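Side-chain contacts in S-adenosylmethionine-dependent methyltransferase (Clostridium acetobutylicum, PDB 1Y8C), which probably transfers a methyl group from S-adenosylmethionine to an acceptor substrate: residues Ala7-Tyr10 with Asp11-Arg15; Ala89-Ile93 with Ser94-Ile98; Glu206-Glu209 with Lys210-His214. All coordinates share one frame; numbering follows the deposited sequence.

In the fold
In chain order, contact 1 (7-15), contact 2 (89-98) and contact 3 (206-214) are three local contacts, two beside the central mixed sheet and one against a second sheet. Contact 1 lies on helix 3-15, against the separate four-stranded antiparallel sheet. Contact 2 is the loop leaving strand 87-89, at one edge of the seven-stranded mixed sheet with order 3-2-1-4-5-7-6, and contact 3 lies on helix 205-214, near the other edge strand, 217-224. Helix 118-129 touches both contact 2 and contact 3, whose centres are about 21 Å apart. Contact 1 lies farther off, about 25 and 29 Å from them between centres, so the three are independent local arrangements in separate parts of one fold.

Contact 1: residues Ala7-Tyr10 with Asp11-Arg15; sequences AHIY and DKLIR
Y10 packs along its helix on I14 and R15, one and the same ring serving an aliphatic and a charged neighbour. Its CB leaves beside the amide of D11, and with CG anti to the backbone N (chi1 -167°) the ring is carried over the next turn. CG, CD1 and CE1 come to I14 CG1, which stands over the ring face 3.8 Å from the centroid of Y10 in a CH-pi contact, 13° off the normal. On the far flank CD2 and CE2 of Y10 meet R15 NH1, each at 3.5 Å; this nitrogen lies at the ring edge, and the ring and guanidinium planes stand 53° apart. CZ and OH reach I14 CG2, and OH goes on to a hydrogen bond with H198 ND1. R15 NH1 is itself held by a salt bridge to D11 OD1 at 2.8 Å, with the oxygen in the guanidinium plane. The backbone widens here into a pi-type turn: Y10 O takes I14 N at 2.7 Å and, weakly, R15 N at 3.4 Å. Alongside, I9 CG2 and L13 CD1 touch at 3.6 Å. Beyond the helix, D11 OD2 is hydrogen-bonded to Y20 OH and R15 NE forms a salt bridge with D110, while Y10, L13 and I14 press helix 3-15 against strands 164-173 and 176-186 of the antiparallel sheet.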
loop_
_atom_site.group_PDB
_atom_site.type_symbol
_atom_site.label_atom_id
_atom_site.label_comp_id
_atom_site.label_asym_id
_atom_site.label_seq_id
_atom_site.Cartn_x
_atom_site.Cartn_y
_atom_site.Cartn_z
ATOM N N ALA A 7 9.706 -8.738 5.279
ATOM C CA ALA A 7 8.918 -7.609 4.797
ATOM C C ALA A 7 9.741 -6.312 4.838
ATOM O O ALA A 7 9.635 -5.469 3.939
ATOM C CB ALA A 7 7.652 -7.453 5.643
ATOM N N HIS A 8 10.544 -6.147 5.887
ATOM C CA HIS A 8 11.379 -4.957 6.016
ATOM C C HIS A 8 12.434 -4.995 4.926
ATOM O O HIS A 8 12.667 -4.003 4.235
ATOM C CB HIS A 8 12.053 -4.908 7.392
ATOM C CG HIS A 8 11.104 -4.649 8.521
ATOM N ND1 HIS A 8 10.373 -3.484 8.628
ATOM C CD2 HIS A 8 10.760 -5.403 9.592
ATOM C CE1 HIS A 8 9.623 -3.532 9.714
ATOM N NE2 HIS A 8 9.839 -4.688 10.317
ATOM N N ILE A 9 13.067 -6.151 4.769
ATOM C CA ILE A 9 14.090 -6.307 3.751
ATOM C C ILE A 9 13.526 -5.911 2.388
ATOM O O ILE A 9 14.137 -5.134 1.658
ATOM C CB ILE A 9 14.595 -7.765 3.688
ATOM C CG1 ILE A 9 15.217 -8.151 5.035
ATOM C CG2 ILE A 9 15.610 -7.915 2.555
ATOM C CD1 ILE A 9 15.606 -9.610 5.150
ATOM N N TYR A 10 12.350 -6.440 2.067
ATOM C CA TYR A 10 11.691 -6.169 0.793
ATOM C C TYR A 10 11.469 -4.680 0.581
ATOM O O TYR A 10 11.854 -4.120 -0.449
ATOM C CB TYR A 10 10.337 -6.895 0.736
ATOM C CG TYR A 10 9.705 -6.947 -0.643
ATOM C CD1 TYR A 10 9.950 -8.014 -1.503
ATOM C CD2 TYR A 10 8.880 -5.918 -1.093
ATOM C CE1 TYR A 10 9.389 -8.061 -2.777
ATOM C CE2 TYR A 10 8.320 -5.948 -2.367
ATOM C CZ TYR A 10 8.579 -7.024 -3.204
ATOM O OH TYR A 10 8.024 -7.050 -4.465
ATOM N N ASP A 11 10.829 -4.044 1.555
ATOM C CA ASP A 11 10.539 -2.618 1.471
ATOM C C ASP A 11 11.783 -1.749 1.387
ATOM O O ASP A 11 11.756 -0.679 0.778
ATOM C CB ASP A 11 9.700 -2.171 2.669
ATOM C CG ASP A 11 8.240 -2.520 2.517
ATOM O OD1 ASP A 11 7.792 -2.693 1.353
ATOM O OD2 ASP A 11 7.538 -2.601 3.553
ATOM N N LYS A 12 12.868 -2.201 2.008
ATOM C CA LYS A 12 14.116 -1.442 1.994
ATOM C C LYS A 12 14.930 -1.649 0.714
ATOM O O LYS A 12 15.598 -0.731 0.253
ATOM C CB LYS A 12 14.979 -1.815 3.204
ATOM C CG LYS A 12 16.398 -1.261 3.141
ATOM C CD LYS A 12 17.271 -1.815 4.267
ATOM C CE LYS A 12 18.735 -1.354 4.137
ATOM N NZ LYS A 12 18.896 0.143 4.255
ATOM N N LEU A 13 14.866 -2.843 0.138
ATOM C CA LEU A 13 15.633 -3.111 -1.060
ATOM C C LEU A 13 14.842 -2.986 -2.360
ATOM O O LEU A 13 15.299 -2.345 -3.310
ATOM C CB LEU A 13 16.280 -4.496 -0.962
ATOM C CG LEU A 13 17.163 -4.742 0.272
ATOM C CD1 LEU A 13 17.712 -6.160 0.232
ATOM C CD2 LEU A 13 18.303 -3.737 0.328
ATOM N N ILE A 14 13.654 -3.574 -2.415
ATOM C CA ILE A 14 12.868 -3.510 -3.639
ATOM C C ILE A 14 12.155 -2.172 -3.817
ATOM O O ILE A 14 12.297 -1.525 -4.857
ATOM C CB ILE A 14 11.840 -4.657 -3.693
ATOM C CG1 ILE A 14 12.523 -5.988 -3.351
ATOM C CG2 ILE A 14 11.225 -4.728 -5.070
ATOM C CD1 ILE A 14 13.748 -6.308 -4.194
ATOM N N ARG A 15 11.391 -1.757 -2.808
ATOM C CA ARG A 15 10.671 -0.480 -2.864
ATOM C C ARG A 15 11.668 0.690 -2.846
ATOM O O ARG A 15 11.609 1.576 -3.699
ATOM C CB ARG A 15 9.687 -0.377 -1.686
ATOM C CG ARG A 15 8.629 -1.480 -1.670
ATOM C CD ARG A 15 7.239 -0.929 -1.382
ATOM N NE ARG A 15 6.202 -1.633 -2.136
ATOM C CZ ARG A 15 5.767 -2.862 -1.869
ATOM N NH1 ARG A 15 6.271 -3.544 -0.853
ATOM N NH2 ARG A 15 4.831 -3.416 -2.625
#

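Contact 2: residues Ala89-Ile93 with Ser94-Ile98; sequences ACQDI and SNLNI
S94 lies beside D92 on a tight bend, its OG 3.4 Å from D92 OD2 but at an angle too poor for a hydrogen bond. The serine side chain also touches D120 on helix 118-129. At N95 the bend closes: N95 N donates to D92 O over 2.7 Å, approaching from above the carbonyl plane, and with I93 and S94 both in helical conformation this makes a type III (3-10) turn. The N95 side chain turns its OD1 to K123 NZ, a hydrogen bond that ties the turn to helix 118-129. L96 continues the turn with a weak bond from its N to I93 O, while its CD1 comes within 3.9 Å of Q91 OE1 and its side chain packs on L42, L44 and A127.

N97 brings the main polar pairing. The Q91 amide binds both backbone groups of this one residue: OE1 accepts N97 N at 2.8 Å in an almost straight bond (169°), and NE2 donates to N97 O at 3.2 Å, from well outside that carbonyl plane. The two bonds together fix the rotation of the amide, and the extended chain beyond CG (chi2 178°) gives it the span to cross the bend. I98 completes the walk, its CG1 lying 4.0 Å from Q91 NE2 and its CD1 4.2 Å from A89 CB, with W63 and V65 behind. Such a loop, at the carboxyl end of an edge strand in a Rossmann-like methyltransferase, commonly borders the adenine side of the S-adenosylmethionine pocket, and a similar role is likely here.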
loop_
_atom_site.group_PDB
_atom_site.type_symbol
_atom_site.label_atom_id
_atom_site.label_comp_id
_atom_site.label_asym_id
_atom_site.label_seq_id
_atom_site.Cartn_x
_atom_site.Cartn_y
_atom_site.Cartn_z
ATOM N N ALA A 89 -9.098 -8.821 9.506
ATOM C CA ALA A 89 -9.967 -9.546 8.585
ATOM C C ALA A 89 -9.241 -9.854 7.280
ATOM O O ALA A 89 -8.646 -8.970 6.663
ATOM C CB ALA A 89 -11.246 -8.753 8.308
ATOM N N CYS A 90 -9.286 -11.120 6.878
ATOM C CA CYS A 90 -8.642 -11.561 5.654
ATOM C C CYS A 90 -9.667 -11.462 4.535
ATOM O O CYS A 90 -10.628 -12.225 4.503
ATOM C CB CYS A 90 -8.166 -13.004 5.807
ATOM S SG CYS A 90 -6.975 -13.525 4.549
ATOM N N GLN A 91 -9.470 -10.509 3.627
ATOM C CA GLN A 91 -10.390 -10.303 2.510
ATOM C C GLN A 91 -9.695 -9.685 1.324
ATOM O O GLN A 91 -8.635 -9.077 1.459
ATOM C CB GLN A 91 -11.527 -9.367 2.910
ATOM C CG GLN A 91 -12.447 -9.925 3.949
ATOM C CD GLN A 91 -13.516 -8.945 4.352
ATOM O OE1 GLN A 91 -13.755 -7.946 3.674
ATOM N NE2 GLN A 91 -14.183 -9.234 5.455
ATOM N N ASP A 92 -10.306 -9.840 0.157
ATOM C CA ASP A 92 -9.773 -9.255 -1.064
ATOM C C ASP A 92 -10.321 -7.826 -1.179
ATOM O O ASP A 92 -11.535 -7.620 -1.178
ATOM C CB ASP A 92 -10.202 -10.085 -2.279
ATOM C CG ASP A 92 -9.885 -9.400 -3.602
ATOM O OD1 ASP A 92 -8.709 -9.025 -3.817
ATOM O OD2 ASP A 92 -10.815 -9.235 -4.430
ATOM N N ILE A 93 -9.419 -6.850 -1.272
ATOM C CA ILE A 93 -9.787 -5.430 -1.381
ATOM C C ILE A 93 -10.888 -5.146 -2.410
ATOM O O ILE A 93 -11.709 -4.251 -2.220
ATOM C CB ILE A 93 -8.559 -4.546 -1.756
ATOM C CG1 ILE A 93 -7.255 -5.338 -1.607
ATOM C CG2 ILE A 93 -8.504 -3.327 -0.853
ATOM C CD1 ILE A 93 -6.033 -4.610 -2.142
ATOM N N SER A 94 -10.899 -5.904 -3.502
ATOM C CA SER A 94 -11.899 -5.720 -4.547
ATOM C C SER A 94 -13.289 -6.029 -4.016
ATOM O O SER A 94 -14.275 -5.465 -4.475
ATOM C CB SER A 94 -11.587 -6.629 -5.730
ATOM O OG SER A 94 -10.257 -6.432 -6.184
ATOM N N ASN A 95 -13.360 -6.941 -3.050
ATOM C CA ASN A 95 -14.635 -7.322 -2.436
ATOM C C ASN A 95 -14.635 -7.084 -0.930
ATOM O O ASN A 95 -14.962 -7.974 -0.146
ATOM C CB ASN A 95 -14.950 -8.792 -2.718
ATOM C CG ASN A 95 -15.122 -9.069 -4.192
ATOM O OD1 ASN A 95 -15.917 -8.408 -4.869
ATOM N ND2 ASN A 95 -14.384 -10.052 -4.702
ATOM N N LEU A 96 -14.251 -5.876 -0.535
ATOM C CA LEU A 96 -14.216 -5.499 0.868
ATOM C C LEU A 96 -15.627 -5.647 1.454
ATOM O O LEU A 96 -16.578 -5.052 0.942
ATOM C CB LEU A 96 -13.739 -4.050 0.980
ATOM C CG LEU A 96 -13.662 -3.433 2.376
ATOM C CD1 LEU A 96 -12.633 -4.195 3.210
ATOM C CD2 LEU A 96 -13.281 -1.964 2.276
ATOM N N ASN A 97 -15.763 -6.453 2.510
ATOM C CA ASN A 97 -17.055 -6.678 3.160
ATOM C C ASN A 97 -16.950 -6.532 4.670
ATOM O O ASN A 97 -16.885 -7.520 5.393
ATOM C CB ASN A 97 -17.605 -8.074 2.820
ATOM C CG ASN A 97 -18.903 -8.406 3.574
ATOM O OD1 ASN A 97 -19.908 -7.691 3.464
ATOM N ND2 ASN A 97 -18.883 -9.504 4.331
ATOM N N ILE A 98 -16.926 -5.291 5.139
ATOM C CA ILE A 98 -16.854 -5.004 6.563
ATOM C C ILE A 98 -17.978 -4.030 6.921
ATOM O O ILE A 98 -18.043 -2.921 6.400
ATOM C CB ILE A 98 -15.473 -4.419 6.929
ATOM C CG1 ILE A 98 -14.422 -5.517 6.781
ATOM C CG2 ILE A 98 -15.468 -3.880 8.361
ATOM C CD1 ILE A 98 -13.048 -5.126 7.235
#

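Contact 3: residues Glu206-Glu209 with Lys210-His214; sequences EDIE and KYLKH. With SO4 (sulfate ion), chain B.
The ring of Y211 lies with one face against the backbone oxygen of D207, which stands 3.0 Å above the ring plane and is displaced toward the CG end, within one turn of the alpha-helix 205-214. The chi2 of 162°, with CG beside the backbone N, turns the face to that oxygen. The same D207 O accepts the Y211 backbone N at 2.9 Å in a nearly straight bond (171°), so one carbonyl oxygen both accepts the helix bond and lies against the ring face. At the ring's rim CE1 passes D207 CB at 4.1 Å. Y211 then reaches S118, L121, K122 and F125 on helix 118-129.

A quarter-turn round the helix, the side chains of I208 and L212 cross, I208 CG2 meeting L212 CD1 at 4.1 Å, and both residues lie on Y240 of strand 237-244. E209 bends away, its OE2 hydrogen-bonded to Y240 OH. K213 N closes on E209 O at 3.1 Å, continuing the regular i to i+4 pattern. Helix amino ends commonly attract anions, and a sulfate, probably from the crystallisation liquor, does so here: E206 N donates to its O2 at 3.0 Å, with that oxygen also 3.2 Å from E206 CB.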
loop_
_atom_site.group_PDB
_atom_site.type_symbol
_atom_site.label_atom_id
_atom_site.label_comp_id
_atom_site.label_asym_id
_atom_site.label_seq_id
_atom_site.Cartn_x
_atom_site.Cartn_y
_atom_site.Cartn_z
ATOM N N GLU A 206 -4.612 9.926 -15.543
ATOM C CA GLU A 206 -5.846 10.249 -16.233
ATOM C C GLU A 206 -6.856 9.130 -15.993
ATOM O O GLU A 206 -8.031 9.387 -15.735
ATOM C CB GLU A 206 -5.560 10.395 -17.723
ATOM C CG GLU A 206 -6.703 10.938 -18.540
ATOM C CD GLU A 206 -6.411 10.895 -20.033
ATOM O OE1 GLU A 206 -7.245 11.412 -20.814
ATOM O OE2 GLU A 206 -5.352 10.340 -20.430
ATOM N N ASP A 207 -6.386 7.889 -16.070
ATOM C CA ASP A 207 -7.234 6.717 -15.852
ATOM C C ASP A 207 -7.668 6.600 -14.398
ATOM O O ASP A 207 -8.800 6.224 -14.108
ATOM C CB ASP A 207 -6.483 5.444 -16.230
ATOM C CG ASP A 207 -6.141 5.382 -17.701
ATOM O OD1 ASP A 207 -5.177 4.650 -18.042
ATOM O OD2 ASP A 207 -6.835 6.055 -18.506
ATOM N N ILE A 208 -6.753 6.896 -13.488
ATOM C CA ILE A 208 -7.068 6.812 -12.078
ATOM C C ILE A 208 -8.121 7.854 -11.737
ATOM O O ILE A 208 -9.111 7.562 -11.067
ATOM C CB ILE A 208 -5.822 7.057 -11.216
ATOM C CG1 ILE A 208 -4.845 5.890 -11.372
ATOM C CG2 ILE A 208 -6.232 7.249 -9.758
ATOM C CD1 ILE A 208 -5.343 4.575 -10.793
ATOM N N GLU A 209 -7.893 9.078 -12.199
ATOM C CA GLU A 209 -8.814 10.166 -11.944
ATOM C C GLU A 209 -10.210 9.804 -12.432
ATOM O O GLU A 209 -11.198 10.055 -11.737
ATOM C CB GLU A 209 -8.301 11.440 -12.620
ATOM C CG GLU A 209 -7.532 12.356 -11.654
ATOM C CD GLU A 209 -6.061 12.584 -12.019
ATOM O OE1 GLU A 209 -5.792 13.249 -13.045
ATOM O OE2 GLU A 209 -5.180 12.104 -11.268
ATOM N N LYS A 210 -10.293 9.193 -13.612
ATOM C CA LYS A 210 -11.585 8.790 -14.167
ATOM C C LYS A 210 -12.225 7.706 -13.286
ATOM O O LYS A 210 -13.373 7.838 -12.874
ATOM C CB LYS A 210 -11.414 8.279 -15.604
ATOM C CG LYS A 210 -12.737 8.097 -16.351
ATOM C CD LYS A 210 -12.555 7.690 -17.821
ATOM C CE LYS A 210 -12.183 6.216 -17.987
ATOM N NZ LYS A 210 -13.285 5.274 -17.594
ATOM N N TYR A 211 -11.470 6.649 -12.992
ATOM C CA TYR A 211 -11.961 5.558 -12.158
ATOM C C TYR A 211 -12.364 6.037 -10.770
ATOM O O TYR A 211 -13.261 5.473 -10.151
ATOM C CB TYR A 211 -10.896 4.468 -12.039
ATOM C CG TYR A 211 -10.514 3.834 -13.361
ATOM C CD1 TYR A 211 -9.329 3.103 -13.492
ATOM C CD2 TYR A 211 -11.344 3.951 -14.479
ATOM C CE1 TYR A 211 -8.983 2.509 -14.706
ATOM C CE2 TYR A 211 -11.008 3.359 -15.694
ATOM C CZ TYR A 211 -9.827 2.636 -15.803
ATOM O OH TYR A 211 -9.515 2.021 -17.000
ATOM N N LEU A 212 -11.699 7.072 -10.273
ATOM C CA LEU A 212 -12.040 7.604 -8.965
ATOM C C LEU A 212 -13.429 8.204 -9.027
ATOM O O LEU A 212 -14.291 7.861 -8.224
ATOM C CB LEU A 212 -11.048 8.683 -8.537
ATOM C CG LEU A 212 -9.781 8.223 -7.826
ATOM C CD1 LEU A 212 -8.932 9.434 -7.502
ATOM C CD2 LEU A 212 -10.139 7.470 -6.560
ATOM N N LYS A 213 -13.636 9.104 -9.985
ATOM C CA LYS A 213 -14.926 9.763 -10.162
ATOM C C LYS A 213 -16.033 8.723 -10.267
ATOM O O LYS A 213 -17.137 8.912 -9.757
ATOM C CB LYS A 213 -14.908 10.628 -11.424
ATOM C CG LYS A 213 -14.153 11.951 -11.280
ATOM C CD LYS A 213 -14.951 12.959 -10.458
ATOM C CE LYS A 213 -14.394 14.370 -10.585
ATOM N NZ LYS A 213 -15.341 15.372 -10.018
ATOM N N HIS A 214 -15.728 7.622 -10.936
ATOM C CA HIS A 214 -16.684 6.547 -11.105
ATOM C C HIS A 214 -17.116 6.052 -9.722
ATOM O O HIS A 214 -18.256 5.627 -9.532
ATOM C CB HIS A 214 -16.028 5.425 -11.919
ATOM C CG HIS A 214 -16.922 4.254 -12.181
ATOM N ND1 HIS A 214 -17.251 3.332 -11.207
ATOM C CD2 HIS A 214 -17.548 3.847 -13.310
ATOM C CE1 HIS A 214 -18.038 2.409 -11.727
ATOM N NE2 HIS A 214 -18.235 2.697 -13.002
HETATM S S SO4 B . -0.901 10.762 -17.673
HETATM O O1 SO4 B . -0.235 11.734 -16.779
HETATM O O2 SO4 B . -2.353 10.758 -17.399
HETATM O O3 SO4 B . -0.669 11.151 -19.084
HETATM O O4 SO4 B . -0.346 9.413 -17.440
#